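Local coordinates for protein N-acetyltransferase (Trypanosoma brucei, PDB 3I3G) that probably catalyses the transfer of an acetyl group from acetyl-CoA to D-glucosamine 6-phosphate, a step on the route to UDP-N-acetylglucosamine, at residues R94-I99 with G129-L135; T66-C70 with A116-L121; S33-L37 with G75-S80. All blocks are in the same frame, centred on the assembly; numbering follows the deposited sequence.

Contact 1: residues R94-I99 with G129-L135; sequences RAVGHI and GCYKVIL
G97 and I134 share the shortest bond of this contact, with I134 N giving to G97 O at 2.8 Å. G97 N in turn donates to K132 O, 3.0 Å away and in the plane of that carbonyl, while I99 N reaches I134 O at 3.0 Å. Both peptide groups of G97 thus grip the residues flanking V133, the register of parallel strands. Towards the start of the pair, Y131 N bonds to A95 O, and beyond it the guanidinium of R94 takes over from the backbone. R94 NE donates to G129 O at 3.2 Å in a nearly straight bond (169°) that keeps G129 O in the guanidinium plane, whereas the bond from R94 NH1 to C130 O is weak. The CB of Y131 sits over the centre of one guanidinium face, 3.5 Å above it, so R94 wraps round the turn that follows the Schellman end of the preceding helix at G129.

Packing follows on both faces. V96 CG2 touches both the Y131 ring, at CE2 (3.5 Å), and K132 CE. With chi1 at 57°, I134 holds CG1 between its backbone N and carbonyl carbon, where it makes a CH-pi contact over one face of the H98 imidazole. On the opposite face of the sheet, I99 CD1 meets V133 CG1 at 3.6 Å, and the side chains of I99 and L135 lie side by side, touching through their CB atoms.

These strands belong to the beta-alpha-beta unit 96-104, 113-127, 132-137 of the GNAT fold. I118 and L121 of the intervening helix lie against I99, strand 76-86 flanks strand 96-104 with I85 touching A95 and C130, and a strand of the second subunit pairs antiparallel with 132-135, carrying the sheet across the dimer.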
loop_
_atom_site.group_PDB
_atom_site.type_symbol
_atom_site.label_atom_id
_atom_site.label_comp_id
_atom_site.label_asym_id
_atom_site.label_seq_id
_atom_site.Cartn_x
_atom_site.Cartn_y
_atom_site.Cartn_z
ATOM N N ARG A 94 2.279 -13.396 -8.084
ATOM C CA ARG A 94 3.309 -12.370 -8.215
ATOM C C ARG A 94 2.935 -11.136 -7.401
ATOM O O ARG A 94 1.783 -10.705 -7.399
ATOM C CB ARG A 94 3.543 -12.014 -9.683
ATOM C CG ARG A 94 4.106 -13.167 -10.500
ATOM C CD ARG A 94 4.570 -12.707 -11.868
ATOM N NE ARG A 94 5.729 -11.821 -11.786
ATOM C CZ ARG A 94 6.293 -11.237 -12.837
ATOM N NH1 ARG A 94 7.345 -10.444 -12.675
ATOM N NH2 ARG A 94 5.804 -11.442 -14.051
ATOM N N ALA A 95 3.916 -10.572 -6.704
ATOM C CA ALA A 95 3.653 -9.472 -5.783
ATOM C C ALA A 95 3.629 -8.113 -6.471
ATOM O O ALA A 95 4.058 -7.970 -7.616
ATOM C CB ALA A 95 4.669 -9.476 -4.646
ATOM N N VAL A 96 3.110 -7.120 -5.759
ATOM C CA VAL A 96 3.112 -5.743 -6.229
ATOM C C VAL A 96 3.970 -4.890 -5.302
ATOM O O VAL A 96 3.812 -4.933 -4.083
ATOM C CB VAL A 96 1.691 -5.160 -6.272
ATOM C CG1 VAL A 96 1.739 -3.662 -6.533
ATOM C CG2 VAL A 96 0.857 -5.872 -7.327
ATOM N N GLY A 97 4.884 -4.123 -5.886
ATOM C CA GLY A 97 5.728 -3.221 -5.110
ATOM C C GLY A 97 5.069 -1.872 -4.898
ATOM O O GLY A 97 4.809 -1.141 -5.853
ATOM N N HIS A 98 4.792 -1.546 -3.639
ATOM C CA HIS A 98 4.184 -0.270 -3.290
ATOM C C HIS A 98 5.238 0.687 -2.747
ATOM O O HIS A 98 5.767 0.477 -1.656
ATOM C CB HIS A 98 3.091 -0.466 -2.239
ATOM C CG HIS A 98 1.946 -1.309 -2.705
ATOM N ND1 HIS A 98 0.732 -0.775 -3.078
ATOM C CD2 HIS A 98 1.828 -2.649 -2.856
ATOM C CE1 HIS A 98 -0.084 -1.749 -3.440
ATOM N NE2 HIS A 98 0.558 -2.896 -3.314
ATOM N N ILE A 99 5.542 1.731 -3.511
ATOM C CA ILE A 99 6.488 2.748 -3.065
ATOM C C ILE A 99 5.761 3.857 -2.313
ATOM O O ILE A 99 4.747 4.377 -2.779
ATOM C CB ILE A 99 7.289 3.339 -4.240
ATOM C CG1 ILE A 99 8.241 2.285 -4.811
ATOM C CG2 ILE A 99 8.071 4.568 -3.793
ATOM C CD1 ILE A 99 9.126 2.795 -5.934
ATOM N N GLY A 129 10.202 -10.698 -7.290
ATOM C CA GLY A 129 9.246 -11.250 -8.246
ATOM C C GLY A 129 8.040 -10.374 -8.527
ATOM O O GLY A 129 7.030 -10.849 -9.050
ATOM N N CYS A 130 8.133 -9.093 -8.183
ATOM C CA CYS A 130 7.049 -8.158 -8.462
ATOM C C CYS A 130 6.862 -7.997 -9.968
ATOM O O CYS A 130 7.836 -7.953 -10.719
ATOM C CB CYS A 130 7.329 -6.793 -7.827
ATOM S SG CYS A 130 7.262 -6.763 -6.020
ATOM N N TYR A 131 5.611 -7.912 -10.408
ATOM C CA TYR A 131 5.328 -7.710 -11.826
ATOM C C TYR A 131 5.100 -6.232 -12.133
ATOM O O TYR A 131 5.156 -5.813 -13.290
ATOM C CB TYR A 131 4.130 -8.551 -12.278
ATOM C CG TYR A 131 2.789 -8.038 -11.804
ATOM C CD1 TYR A 131 2.048 -7.157 -12.580
ATOM C CD2 TYR A 131 2.260 -8.443 -10.586
ATOM C CE1 TYR A 131 0.821 -6.689 -12.155
ATOM C CE2 TYR A 131 1.034 -7.980 -10.153
ATOM C CZ TYR A 131 0.320 -7.104 -10.940
ATOM O OH TYR A 131 -0.901 -6.642 -10.509
ATOM N N LYS A 132 4.849 -5.447 -11.091
ATOM C CA LYS A 132 4.674 -4.009 -11.249
ATOM C C LYS A 132 5.028 -3.259 -9.970
ATOM O O LYS A 132 5.024 -3.828 -8.879
ATOM C CB LYS A 132 3.235 -3.678 -11.659
ATOM C CG LYS A 132 2.221 -3.822 -10.532
ATOM C CD LYS A 132 0.842 -3.334 -10.954
ATOM C CE LYS A 132 -0.157 -3.457 -9.812
ATOM N NZ LYS A 132 -1.505 -2.944 -10.184
ATOM N N VAL A 133 5.345 -1.977 -10.121
ATOM C CA VAL A 133 5.564 -1.093 -8.988
ATOM C C VAL A 133 4.609 0.086 -9.111
ATOM O O VAL A 133 4.500 0.697 -10.172
ATOM C CB VAL A 133 7.011 -0.567 -8.937
ATOM C CG1 VAL A 133 7.180 0.408 -7.781
ATOM C CG2 VAL A 133 7.996 -1.721 -8.813
ATOM N N ILE A 134 3.909 0.395 -8.026
ATOM C CA ILE A 134 2.951 1.492 -8.040
ATOM C C ILE A 134 3.192 2.463 -6.895
ATOM O O ILE A 134 3.755 2.099 -5.862
ATOM C CB ILE A 134 1.499 0.982 -7.972
ATOM C CG1 ILE A 134 1.294 0.120 -6.726
ATOM C CG2 ILE A 134 1.149 0.205 -9.232
ATOM C CD1 ILE A 134 -0.135 -0.341 -6.530
ATOM N N LEU A 135 2.763 3.704 -7.092
ATOM C CA LEU A 135 2.901 4.738 -6.082
ATOM C C LEU A 135 1.919 5.868 -6.370
ATOM O O LEU A 135 1.422 5.997 -7.488
ATOM C CB LEU A 135 4.337 5.266 -6.051
ATOM C CG LEU A 135 4.892 5.844 -7.355
ATOM C CD1 LEU A 135 4.360 7.249 -7.589
ATOM C CD2 LEU A 135 6.408 5.851 -7.332
#

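Contact 2: residues T66-C70 with A116-L121; sequences TKVFC and ALIMDL
K67 and F69, two residues apart on strand 65-71, meet helix 113-127 where it packs across the central sheet of the GNAT fold. The short helical and strand segments run roughly antiparallel (148°), their axes 9.3 Å apart at closest approach.

The polar link is the salt bridge from K67 NZ to D120 OD2, approaching the syn lone pair of that oxygen; its 2.5 Å is shorter than usual, and the exact length is doubtful. The lysine gets there by curling: chi2, chi3 and chi4 all lie between -59° and -72°, so the chain loops round the carboxylate oxygen and K67 CG also comes within 3.3 Å of D120 OD2. K67 CG also rests on L121 CD2 at 3.6 Å, the two side chains passing in opposite directions.

F69 meets the helix one turn earlier. The methyl of A116 lies at the edge of its ring, in plane, with A116 CB 3.5 Å from F69 CZ. L117 slides past the same ring, its CG 3.7 Å from F69 CD2.

The helix itself sets this spacing, since D120 N bonds back to A116 O and brings residues one turn apart onto the face turned to the strand. A81 of strand 76-86 touches L117 and L121, while V25 and L23 of strand 21-25 lie beside K67 and F69. L117, whose branch reaches the strand between the lysine and the phenylalanine, places its CD2 methyl 3.7 Å from the backbone carbonyl oxygen K67 O.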
loop_
_atom_site.group_PDB
_atom_site.type_symbol
_atom_site.label_atom_id
_atom_site.label_comp_id
_atom_site.label_asym_id
_atom_site.label_seq_id
_atom_site.Cartn_x
_atom_site.Cartn_y
_atom_site.Cartn_z
ATOM N N THR A 66 12.720 0.659 4.234
ATOM C CA THR A 66 13.001 2.068 3.992
ATOM C C THR A 66 14.468 2.279 3.637
ATOM O O THR A 66 15.362 1.928 4.408
ATOM C CB THR A 66 12.637 2.943 5.207
ATOM O OG1 THR A 66 11.251 2.770 5.526
ATOM C CG2 THR A 66 12.900 4.410 4.899
ATOM N N LYS A 67 14.706 2.845 2.460
ATOM C CA LYS A 67 16.056 3.176 2.030
ATOM C C LYS A 67 16.265 4.675 2.180
ATOM O O LYS A 67 15.367 5.465 1.893
ATOM C CB LYS A 67 16.281 2.754 0.578
ATOM C CG LYS A 67 16.045 1.275 0.317
ATOM C CD LYS A 67 16.957 0.409 1.173
ATOM C CE LYS A 67 18.410 0.537 0.748
ATOM N NZ LYS A 67 18.670 -0.131 -0.558
ATOM N N VAL A 68 17.450 5.065 2.638
ATOM C CA VAL A 68 17.745 6.474 2.853
ATOM C C VAL A 68 19.098 6.863 2.273
ATOM O O VAL A 68 20.003 6.036 2.161
ATOM C CB VAL A 68 17.751 6.826 4.354
ATOM C CG1 VAL A 68 16.384 6.577 4.968
ATOM C CG2 VAL A 68 18.825 6.027 5.080
ATOM N N PHE A 69 19.222 8.130 1.899
ATOM C CA PHE A 69 20.519 8.703 1.588
ATOM C C PHE A 69 21.036 9.412 2.828
ATOM O O PHE A 69 20.325 10.213 3.436
ATOM C CB PHE A 69 20.430 9.678 0.415
ATOM C CG PHE A 69 20.685 9.040 -0.920
ATOM C CD1 PHE A 69 21.961 8.634 -1.271
ATOM C CD2 PHE A 69 19.653 8.850 -1.821
ATOM C CE1 PHE A 69 22.203 8.047 -2.498
ATOM C CE2 PHE A 69 19.889 8.265 -3.050
ATOM C CZ PHE A 69 21.166 7.861 -3.387
ATOM N N CYS A 70 22.272 9.107 3.204
ATOM C CA CYS A 70 22.864 9.680 4.403
ATOM C C CYS A 70 24.178 10.382 4.090
ATOM O O CYS A 70 25.034 9.839 3.392
ATOM C CB CYS A 70 23.089 8.589 5.455
ATOM S SG CYS A 70 24.007 9.116 6.928
ATOM N N ALA A 116 17.725 7.885 -7.885
ATOM C CA ALA A 116 18.492 6.795 -7.290
ATOM C C ALA A 116 17.634 5.969 -6.335
ATOM O O ALA A 116 17.658 4.740 -6.369
ATOM C CB ALA A 116 19.719 7.339 -6.573
ATOM N N LEU A 117 16.881 6.653 -5.481
ATOM C CA LEU A 117 16.009 5.982 -4.522
ATOM C C LEU A 117 14.959 5.124 -5.220
ATOM O O LEU A 117 14.792 3.948 -4.900
ATOM C CB LEU A 117 15.333 7.005 -3.605
ATOM C CG LEU A 117 16.213 7.610 -2.507
ATOM C CD1 LEU A 117 15.556 8.839 -1.896
ATOM C CD2 LEU A 117 16.516 6.573 -1.440
ATOM N N ILE A 118 14.252 5.718 -6.178
ATOM C CA ILE A 118 13.203 5.006 -6.904
ATOM C C ILE A 118 13.748 3.784 -7.642
ATOM O O ILE A 118 13.185 2.694 -7.554
ATOM C CB ILE A 118 12.477 5.928 -7.899
ATOM C CG1 ILE A 118 11.791 7.077 -7.156
ATOM C CG2 ILE A 118 11.465 5.139 -8.714
ATOM C CD1 ILE A 118 10.769 6.625 -6.128
ATOM N N MET A 119 14.843 3.973 -8.371
ATOM C CA MET A 119 15.464 2.875 -9.105
ATOM C C MET A 119 15.856 1.744 -8.162
ATOM O O MET A 119 15.642 0.570 -8.464
ATOM C CB MET A 119 16.689 3.368 -9.879
ATOM C CG MET A 119 16.361 4.301 -11.034
ATOM S SD MET A 119 15.349 3.515 -12.306
ATOM C CE MET A 119 13.780 3.368 -11.455
ATOM N N ASP A 120 16.425 2.105 -7.017
ATOM C CA ASP A 120 16.820 1.122 -6.015
ATOM C C ASP A 120 15.629 0.266 -5.598
ATOM O O ASP A 120 15.713 -0.961 -5.577
ATOM C CB ASP A 120 17.413 1.817 -4.787
ATOM C CG ASP A 120 17.971 0.835 -3.773
ATOM O OD1 ASP A 120 18.832 0.012 -4.147
ATOM O OD2 ASP A 120 17.555 0.892 -2.597
ATOM N N LEU A 121 14.521 0.922 -5.267
ATOM C CA LEU A 121 13.323 0.219 -4.822
ATOM C C LEU A 121 12.736 -0.644 -5.933
ATOM O O LEU A 121 12.184 -1.715 -5.673
ATOM C CB LEU A 121 12.278 1.208 -4.301
ATOM C CG LEU A 121 12.679 1.989 -3.048
ATOM C CD1 LEU A 121 11.495 2.764 -2.489
ATOM C CD2 LEU A 121 13.249 1.049 -1.998
#

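Contact 3: residues S33-L37 with G75-S80; sequences SHLEL and GRIVGS. Unlike the reference sequence in segment 75-80: R76 (reference Gly).
S33 and H34 both swing their side chains anti to the backbone N (chi1 -177° and -174°), and this sends S33 OG to I77 and the H34 imidazole to S80. S33 OG accepts the backbone N-H of I77 at 3.0 Å, almost perfectly straight at 174°. H34 NE2 and S80 OG are joined by a hydrogen bond of 2.8 Å in which the hydroxyl lies in the plane of the ring, at its edge.

A water doubles the first link by donating to two carbonyls, S33 O at 2.8 Å and I77 O at 2.6 Å. S33 O also accepts L37 N, the regular helical bond, and is therefore held by two donors.

The arrangement is that of the first helix of a GNAT domain, 31-38, laid on the sheet at the start of strand 76-86. A classic beta bulge at V78 and G79, opposite F69, offsets the strand, and with it I77 and S80, three residues apart, both turn towards the helix. L37 lies along the bulge: its CD2 methyl approaches G79 N at 3.4 Å and also touches I77 CG2 at 3.8 Å. I77 CG2 lies near the edge of the H34 ring as well, so one methyl of the isoleucine touches both histidine and leucine.

R76, which differs from the reference sequence, reaches away to a salt bridge with D105 and brushes S33 OG with its CA and CG. T66 and V68 of the neighbouring strand lie under H34 and S80, V103 touches L37 and S80, and the H34 ring meets that of F89 of the second subunit with the ring planes steeply inclined.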
loop_
_atom_site.group_PDB
_atom_site.type_symbol
_atom_site.label_atom_id
_atom_site.label_comp_id
_atom_site.label_asym_id
_atom_site.label_seq_id
_atom_site.Cartn_x
_atom_site.Cartn_y
_atom_site.Cartn_z
ATOM N N SER A 33 16.617 12.205 12.673
ATOM C CA SER A 33 16.967 12.980 11.488
ATOM C C SER A 33 16.005 12.662 10.350
ATOM O O SER A 33 15.667 13.526 9.539
ATOM C CB SER A 33 18.405 12.683 11.060
ATOM O OG SER A 33 18.775 13.475 9.946
ATOM N N HIS A 34 15.565 11.409 10.301
ATOM C CA HIS A 34 14.633 10.948 9.283
ATOM C C HIS A 34 13.285 11.657 9.410
ATOM O O HIS A 34 12.694 12.070 8.411
ATOM C CB HIS A 34 14.457 9.431 9.395
ATOM C CG HIS A 34 13.617 8.834 8.309
ATOM N ND1 HIS A 34 12.379 8.277 8.547
ATOM C CD2 HIS A 34 13.840 8.701 6.980
ATOM C CE1 HIS A 34 11.874 7.829 7.412
ATOM N NE2 HIS A 34 12.740 8.074 6.446
ATOM N N LEU A 35 12.807 11.803 10.643
ATOM C CA LEU A 35 11.535 12.472 10.893
ATOM C C LEU A 35 11.590 13.923 10.427
ATOM O O LEU A 35 10.620 14.451 9.882
ATOM C CB LEU A 35 11.177 12.414 12.380
ATOM C CG LEU A 35 9.902 13.151 12.798
ATOM C CD1 LEU A 35 8.700 12.627 12.029
ATOM C CD2 LEU A 35 9.677 13.027 14.296
ATOM N N GLU A 36 12.733 14.562 10.650
ATOM C CA GLU A 36 12.937 15.942 10.231
ATOM C C GLU A 36 12.813 16.060 8.715
ATOM O O GLU A 36 12.170 16.978 8.200
ATOM C CB GLU A 36 14.308 16.435 10.696
ATOM C CG GLU A 36 14.579 17.902 10.416
ATOM C CD GLU A 36 15.826 18.398 11.118
ATOM O OE1 GLU A 36 16.239 19.547 10.860
ATOM O OE2 GLU A 36 16.393 17.636 11.929
ATOM N N LEU A 37 13.428 15.121 8.005
ATOM C CA LEU A 37 13.341 15.079 6.551
ATOM C C LEU A 37 11.890 14.953 6.095
ATOM O O LEU A 37 11.439 15.688 5.217
ATOM C CB LEU A 37 14.162 13.912 6.000
ATOM C CG LEU A 37 14.084 13.667 4.490
ATOM C CD1 LEU A 37 14.723 14.813 3.725
ATOM C CD2 LEU A 37 14.749 12.352 4.130
ATOM N N GLY A 75 25.946 12.091 9.344
ATOM C CA GLY A 75 24.835 11.163 9.511
ATOM C C GLY A 75 23.485 11.779 9.193
ATOM O O GLY A 75 22.444 11.175 9.453
ATOM N N ARG A 76 23.492 12.982 8.627
ATOM C CA ARG A 76 22.239 13.657 8.307
ATOM C C ARG A 76 21.500 12.939 7.181
ATOM O O ARG A 76 22.083 12.621 6.145
ATOM C CB ARG A 76 22.474 15.126 7.944
ATOM C CG ARG A 76 21.229 15.990 8.094
ATOM C CD ARG A 76 21.527 17.465 7.873
ATOM N NE ARG A 76 21.707 17.782 6.461
ATOM C CZ ARG A 76 20.718 18.122 5.643
ATOM N NH1 ARG A 76 19.474 18.189 6.095
ATOM N NH2 ARG A 76 20.972 18.396 4.371
ATOM N N ILE A 77 20.216 12.680 7.399
ATOM C CA ILE A 77 19.389 11.995 6.414
ATOM C C ILE A 77 18.798 13.002 5.434
ATOM O O ILE A 77 18.032 13.883 5.827
ATOM C CB ILE A 77 18.249 11.209 7.090
ATOM C CG1 ILE A 77 18.813 10.254 8.145
ATOM C CG2 ILE A 77 17.437 10.447 6.052
ATOM C CD1 ILE A 77 19.674 9.141 7.572
ATOM N N VAL A 78 19.150 12.863 4.159
ATOM C CA VAL A 78 18.764 13.846 3.151
ATOM C C VAL A 78 17.878 13.263 2.053
ATOM O O VAL A 78 17.507 13.961 1.110
ATOM C CB VAL A 78 20.003 14.491 2.502
ATOM C CG1 VAL A 78 20.826 15.224 3.550
ATOM C CG2 VAL A 78 20.840 13.436 1.798
ATOM N N GLY A 79 17.540 11.983 2.179
ATOM C CA GLY A 79 16.672 11.328 1.208
ATOM C C GLY A 79 16.072 10.050 1.756
ATOM O O GLY A 79 16.727 9.314 2.493
ATOM N N SER A 80 14.820 9.784 1.398
ATOM C CA SER A 80 14.147 8.579 1.863
ATOM C C SER A 80 13.061 8.109 0.903
ATOM O O SER A 80 12.404 8.915 0.242
ATOM C CB SER A 80 13.546 8.800 3.252
ATOM O OG SER A 80 12.929 7.615 3.732
HETATM O O HOH W 1 16.985 15.287 7.764
#

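Overall arrangement
All three contacts use one mixed sheet of the GNAT fold. Contact 3 puts helix 31-38 on the face that carries T66 and V68, whereas contact 2 puts helix 113-127 on the face of K67 and F69, so strand 65-71 is packed between helices. Their centres are about 12 Å apart, and F69 pairs with V78 and G79 across the strands. The centre of contact 1 is about 16 Å from that of contact 2, which it touches through I99, and about 25 Å from that of contact 3, beyond the chain's centre. Along the chain contact 2 interleaves with both others, while contact 3 closes before contact 1 opens. Together they involve four neighbouring strands, from 65-71 to 132-137, the strand that pairs with the second subunit.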